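Local coordinates for protein propionate kinase (Francisella tularensis subsp. tularensis, PDB 3KHY) that probably makes acetyl phosphate from acetate and ATP, and can run the reaction in reverse, working as a homodimer with magnesium or manganese, at residues A17-H22 and M375-T380; G227-T232 and I293-H298. One frame throughout, in Å; residues are numbered along the deposited sequence. Where two conformers were deposited one is given.

Contact 1 of 2, residues A17-H22 and M375-T380; sequences ALINPH and MIAQET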
loop_
_atom_site.group_PDB
_atom_site.type_symbol
_atom_site.label_atom_id
_atom_site.label_comp_id
_atom_site.label_asym_id
_atom_site.label_seq_id
_atom_site.Cartn_x
_atom_site.Cartn_y
_atom_site.Cartn_z
ATOM N N ALA A 17 1.411 33.387 -10.649
ATOM C CA ALA A 17 2.184 33.486 -11.875
ATOM C C ALA A 17 1.353 34.133 -12.965
ATOM O O ALA A 17 0.137 33.936 -13.040
ATOM C CB ALA A 17 2.653 32.106 -12.323
ATOM N N LEU A 18 2.020 34.900 -13.814
ATOM C CA LEU A 18 1.385 35.516 -14.963
ATOM C C LEU A 18 1.921 34.827 -16.203
ATOM O O LEU A 18 3.115 34.905 -16.495
ATOM C CB LEU A 18 1.743 36.993 -15.002
ATOM C CG LEU A 18 0.868 37.886 -15.872
ATOM C CD1 LEU A 18 -0.608 37.657 -15.557
ATOM C CD2 LEU A 18 1.262 39.335 -15.637
ATOM N N ILE A 19 1.045 34.148 -16.932
ATOM C CA ILE A 19 1.490 33.274 -18.003
ATOM C C ILE A 19 0.797 33.607 -19.322
ATOM O O ILE A 19 -0.390 33.906 -19.349
ATOM C CB ILE A 19 1.253 31.800 -17.612
ATOM C CG1 ILE A 19 2.147 31.445 -16.423
ATOM C CG2 ILE A 19 1.516 30.846 -18.788
ATOM C CD1 ILE A 19 1.812 30.130 -15.795
ATOM N N ASN A 20 1.558 33.581 -20.409
ATOM C CA ASN A 20 0.988 33.712 -21.740
ATOM C C ASN A 20 0.807 32.325 -22.313
ATOM O O ASN A 20 1.790 31.657 -22.644
ATOM C CB ASN A 20 1.898 34.554 -22.639
ATOM C CG ASN A 20 1.309 34.773 -24.023
ATOM O OD1 ASN A 20 0.884 33.828 -24.686
ATOM N ND2 ASN A 20 1.281 36.028 -24.465
ATOM N N PRO A 21 -0.454 31.879 -22.424
ATOM C CA PRO A 21 -0.789 30.504 -22.816
ATOM C C PRO A 21 -0.359 30.179 -24.242
ATOM O O PRO A 21 -0.134 29.016 -24.573
ATOM C CB PRO A 21 -2.322 30.470 -22.735
ATOM C CG PRO A 21 -2.721 31.706 -22.007
ATOM C CD PRO A 21 -1.655 32.712 -22.252
ATOM N N HIS A 22 -0.230 31.203 -25.076
ATOM C CA HIS A 22 0.078 30.998 -26.483
ATOM C C HIS A 22 1.577 30.863 -26.741
ATOM O O HIS A 22 1.998 30.101 -27.610
ATOM C CB HIS A 22 -0.530 32.124 -27.317
ATOM C CG HIS A 22 -1.964 32.397 -26.985
ATOM N ND1 HIS A 22 -2.360 33.481 -26.231
ATOM C CD2 HIS A 22 -3.093 31.709 -27.278
ATOM C CE1 HIS A 22 -3.674 33.457 -26.089
ATOM N NE2 HIS A 22 -4.141 32.392 -26.715
HETATM N N MSE A 375 0.139 24.486 -17.184
HETATM C CA MSE A 375 -0.981 23.594 -17.426
HETATM C C MSE A 375 -2.281 24.242 -16.956
HETATM O O MSE A 375 -3.305 24.153 -17.623
HETATM C CB MSE A 375 -0.771 22.265 -16.700
HETATM C CG MSE A 375 -1.845 21.232 -16.990
HETATM SE SE MSE A 375 -1.818 20.613 -18.859
HETATM C CE MSE A 375 -3.477 19.625 -18.857
ATOM N N ILE A 376 -2.238 24.871 -15.789
ATOM C CA ILE A 376 -3.411 25.558 -15.272
ATOM C C ILE A 376 -3.805 26.694 -16.223
ATOM O O ILE A 376 -4.988 26.907 -16.481
ATOM C CB ILE A 376 -3.161 26.095 -13.860
ATOM C CG1 ILE A 376 -3.178 24.944 -12.847
ATOM C CG2 ILE A 376 -4.204 27.132 -13.483
ATOM C CD1 ILE A 376 -2.714 25.378 -11.453
ATOM N N ALA A 377 -2.815 27.409 -16.756
ATOM C CA ALA A 377 -3.085 28.494 -17.706
ATOM C C ALA A 377 -3.710 27.959 -18.990
ATOM O O ALA A 377 -4.618 28.575 -19.548
ATOM C CB ALA A 377 -1.819 29.275 -18.019
ATOM N N GLN A 378 -3.231 26.805 -19.453
ATOM C CA GLN A 378 -3.784 26.186 -20.659
ATOM C C GLN A 378 -5.205 25.672 -20.448
ATOM O O GLN A 378 -6.061 25.810 -21.327
ATOM C CB GLN A 378 -2.884 25.054 -21.151
ATOM C CG GLN A 378 -1.537 25.515 -21.677
ATOM C CD GLN A 378 -0.599 24.359 -21.944
ATOM O OE1 GLN A 378 -0.822 23.243 -21.469
ATOM N NE2 GLN A 378 0.464 24.618 -22.693
ATOM N N GLU A 379 -5.449 25.056 -19.291
ATOM C CA GLU A 379 -6.788 24.586 -18.945
ATOM C C GLU A 379 -7.770 25.746 -18.875
ATOM O O GLU A 379 -8.933 25.631 -19.269
ATOM C CB GLU A 379 -6.754 23.875 -17.592
ATOM C CG GLU A 379 -6.087 22.528 -17.646
ATOM C CD GLU A 379 -6.981 21.517 -18.309
ATOM O OE1 GLU A 379 -8.075 21.265 -17.760
ATOM O OE2 GLU A 379 -6.606 20.997 -19.379
ATOM N N THR A 380 -7.291 26.864 -18.349
ATOM C CA THR A 380 -8.124 28.052 -18.179
ATOM C C THR A 380 -8.455 28.677 -19.536
ATOM O O THR A 380 -9.617 28.929 -19.844
ATOM C CB THR A 380 -7.427 29.078 -17.263
ATOM O OG1 THR A 380 -7.249 28.503 -15.960
ATOM C CG2 THR A 380 -8.258 30.365 -17.148
HETATM O O HOH W 1 0.525 26.751 -24.128
#
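Ala-377 CB packs against the CG2 methyl of Ile-19 at 3.8 Å, with Ile-19 CB behind it at 4.0 Å. The CG2 methyl is turned to the helix by a chi1 of -66°, which sets CG1 beside the backbone N and CG2 opposite it. Farther along the chain, Pro-21 reaches less closely, its CB 4.4 Å from the carbonyl O of Ala-377. The backbones come closest at Pro-21 and Gln-378, CA to CA 5.7 Å; a water lies between Gln-378 NE2 and Pro-21 O, but its distances are so short that the bridge is doubtful. Glu-379 turns to other parts of the chain, forming a salt bridge with Lys-179 and a hydrogen bond with Ser-96. At Thr-380, OG1 bonds back to Ile-376 O at 2.8 Å, while Thr-380 N approaches that oxygen from the opposite face of its carbonyl plane. The side chain of Thr-380 also touches Ile-4 and Val-138. Helix 372-382 therefore packs on strands 14-20, 3-9 and 137-141 of the larger sheet, consistent with the helix-on-sheet layering of the N-terminal half in the actin-like ATPase fold of acetokinases.

Contact 2 of 2, residues G227-T232 and I293-H298; sequences GLVMGT and IEIFSH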
loop_
_atom_site.group_PDB
_atom_site.type_symbol
_atom_site.label_atom_id
_atom_site.label_comp_id
_atom_site.label_asym_id
_atom_site.label_seq_id
_atom_site.Cartn_x
_atom_site.Cartn_y
_atom_site.Cartn_z
ATOM N N GLY A 227 1.349 6.342 -0.500
ATOM C CA GLY A 227 2.155 5.912 -1.627
ATOM C C GLY A 227 3.659 5.958 -1.421
ATOM O O GLY A 227 4.209 5.277 -0.537
ATOM N N LEU A 228 4.322 6.756 -2.250
ATOM C CA LEU A 228 5.786 6.876 -2.246
ATOM C C LEU A 228 6.337 7.534 -0.982
ATOM O O LEU A 228 5.632 8.307 -0.314
ATOM C CB LEU A 228 6.249 7.678 -3.479
ATOM C CG LEU A 228 5.950 7.060 -4.845
ATOM C CD1 LEU A 228 6.559 7.917 -5.992
ATOM C CD2 LEU A 228 6.470 5.614 -4.907
ATOM N N VAL A 229 7.602 7.235 -0.661
ATOM C CA VAL A 229 8.326 7.969 0.381
ATOM C C VAL A 229 8.486 9.428 -0.064
ATOM O O VAL A 229 8.754 9.695 -1.235
ATOM C CB VAL A 229 9.727 7.351 0.646
ATOM C CG1 VAL A 229 10.522 8.185 1.664
ATOM C CG2 VAL A 229 9.582 5.904 1.119
HETATM N N MSE A 230 8.299 10.371 0.855
HETATM C CA MSE A 230 8.428 11.790 0.518
HETATM C C MSE A 230 9.327 12.530 1.522
HETATM O O MSE A 230 9.925 11.909 2.393
HETATM C CB MSE A 230 7.044 12.443 0.421
HETATM C CG MSE A 230 5.987 11.519 -0.173
HETATM SE SE MSE A 230 4.254 12.404 -0.533
HETATM C CE MSE A 230 3.175 10.786 -0.781
ATOM N N GLY A 231 9.423 13.850 1.400
ATOM C CA GLY A 231 10.284 14.623 2.287
ATOM C C GLY A 231 9.935 14.447 3.756
ATOM O O GLY A 231 10.800 14.159 4.582
ATOM N N THR A 232 8.661 14.622 4.089
ATOM C CA THR A 232 8.219 14.453 5.470
ATOM C C THR A 232 7.007 13.521 5.639
ATOM O O THR A 232 6.541 13.324 6.763
ATOM C CB THR A 232 7.903 15.813 6.134
ATOM O OG1 THR A 232 6.688 16.352 5.593
ATOM C CG2 THR A 232 9.052 16.802 5.901
ATOM N N ILE A 293 17.790 6.829 1.197
ATOM C CA ILE A 293 17.805 6.784 -0.264
ATOM C C ILE A 293 17.440 5.394 -0.793
ATOM O O ILE A 293 16.730 5.286 -1.788
ATOM C CB ILE A 293 19.168 7.258 -0.828
ATOM C CG1 ILE A 293 19.298 8.779 -0.669
ATOM C CG2 ILE A 293 19.327 6.876 -2.302
ATOM C CD1 ILE A 293 20.695 9.316 -0.994
ATOM N N GLU A 294 17.921 4.341 -0.126
ATOM C CA GLU A 294 17.557 2.974 -0.497
ATOM C C GLU A 294 16.053 2.764 -0.313
ATOM O O GLU A 294 15.381 2.258 -1.205
ATOM C CB GLU A 294 18.329 1.933 0.326
ATOM C CG GLU A 294 19.840 1.926 0.064
ATOM C CD GLU A 294 20.154 1.710 -1.403
ATOM O OE1 GLU A 294 19.851 0.607 -1.920
ATOM O OE2 GLU A 294 20.679 2.647 -2.042
ATOM N N ILE A 295 15.520 3.147 0.845
ATOM C CA ILE A 295 14.077 2.962 1.080
ATOM C C ILE A 295 13.265 3.744 0.036
ATOM O O ILE A 295 12.344 3.217 -0.576
ATOM C CB ILE A 295 13.691 3.364 2.511
ATOM C CG1 ILE A 295 14.395 2.446 3.514
ATOM C CG2 ILE A 295 12.183 3.272 2.711
ATOM C CD1 ILE A 295 14.210 2.874 4.965
ATOM N N PHE A 296 13.618 5.005 -0.166
ATOM C CA PHE A 296 12.934 5.859 -1.144
ATOM C C PHE A 296 12.997 5.249 -2.546
ATOM O O PHE A 296 11.972 5.082 -3.213
ATOM C CB PHE A 296 13.606 7.234 -1.096
ATOM C CG PHE A 296 13.094 8.249 -2.092
ATOM C CD1 PHE A 296 13.528 8.234 -3.409
ATOM C CD2 PHE A 296 12.277 9.295 -1.671
ATOM C CE1 PHE A 296 13.103 9.189 -4.313
ATOM C CE2 PHE A 296 11.849 10.265 -2.569
ATOM C CZ PHE A 296 12.264 10.215 -3.893
ATOM N N SER A 297 14.200 4.906 -2.996
ATOM C CA SER A 297 14.377 4.442 -4.370
ATOM C C SER A 297 13.695 3.105 -4.615
ATOM O O SER A 297 13.116 2.887 -5.669
ATOM C CB SER A 297 15.865 4.326 -4.717
ATOM O OG SER A 297 16.527 5.576 -4.568
ATOM N N HIS A 298 13.798 2.199 -3.646
ATOM C CA HIS A 298 13.188 0.873 -3.788
ATOM C C HIS A 298 11.673 0.964 -3.884
ATOM O O HIS A 298 11.034 0.239 -4.651
ATOM C CB HIS A 298 13.568 -0.011 -2.615
ATOM C CG HIS A 298 13.034 -1.401 -2.727
ATOM N ND1 HIS A 298 13.535 -2.317 -3.628
ATOM C CD2 HIS A 298 12.037 -2.028 -2.064
ATOM C CE1 HIS A 298 12.868 -3.451 -3.513
ATOM N NE2 HIS A 298 11.958 -3.304 -2.567
HETATM O O HOH W 2 9.482 6.394 -2.647
#
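One water bridges the segments: it accepts from Val-229 N at 2.9 Å and donates to Phe-296 O, also at 2.9 Å. It thus links a loop NH to a helix carbonyl where no direct hydrogen bond joins the two segments. The same water sits over one face of the Phe-296 ring, 4.1 Å above the plane and offset toward the rim. Within the helix, Ile-293 O takes two donors, Ser-297 N and, at 2.8 Å, Ser-297 OG, from opposite faces of its carbonyl plane. Apolar contacts between Val-229, Ile-295 and Phe-296 lie beside the water bridge. A chi1 of 176° swings Val-229 CG1 away from the backbone N, and that methyl lies 3.9 Å from Phe-296 CD2; Val-229 CG2, beside the N, lies 4.0 Å from Ile-295 CG2. The valine and isoleucine side chains cross at about a right angle; the CG2 methyls touch, while the far end of Ile-295 leads away from the loop. The carbonyl O of Val-229 is 3.4 Å from Phe-296 CE2, an oblique approach to the ring rather than a hydrogen bond. Beyond the segments, Phe-296 touches Met-275, predicted to bind ATP, whereas Val-229 and Ile-295 pack on Ala-157 and Tyr-152 of the second subunit. The loop between strand 214-218 and helix 241-249 packs here on helix 287-307, between the predicted ATP site and the dimer interface of this acetokinase.

Contacts 1 and 2 lie on opposite sides of the chain's centre, their own centres 32 Å apart and their nearest atoms about 18 Å apart, so neither touches the other. In sequence, both segments of contact 2 fall between those of contact 1, whose partners come from near the two termini. Contact 1 belongs to the larger mixed sheet, which includes strand 14-20. Contact 2 joins helix 287-307 to the loop after strand 214-218 of the five-stranded sheet. Helix 372-382 follows strand 365-367 of that second sheet yet packs on the first, consistent with a chain that crosses between the two halves of the fold, while contact 2 alone reaches the other subunit.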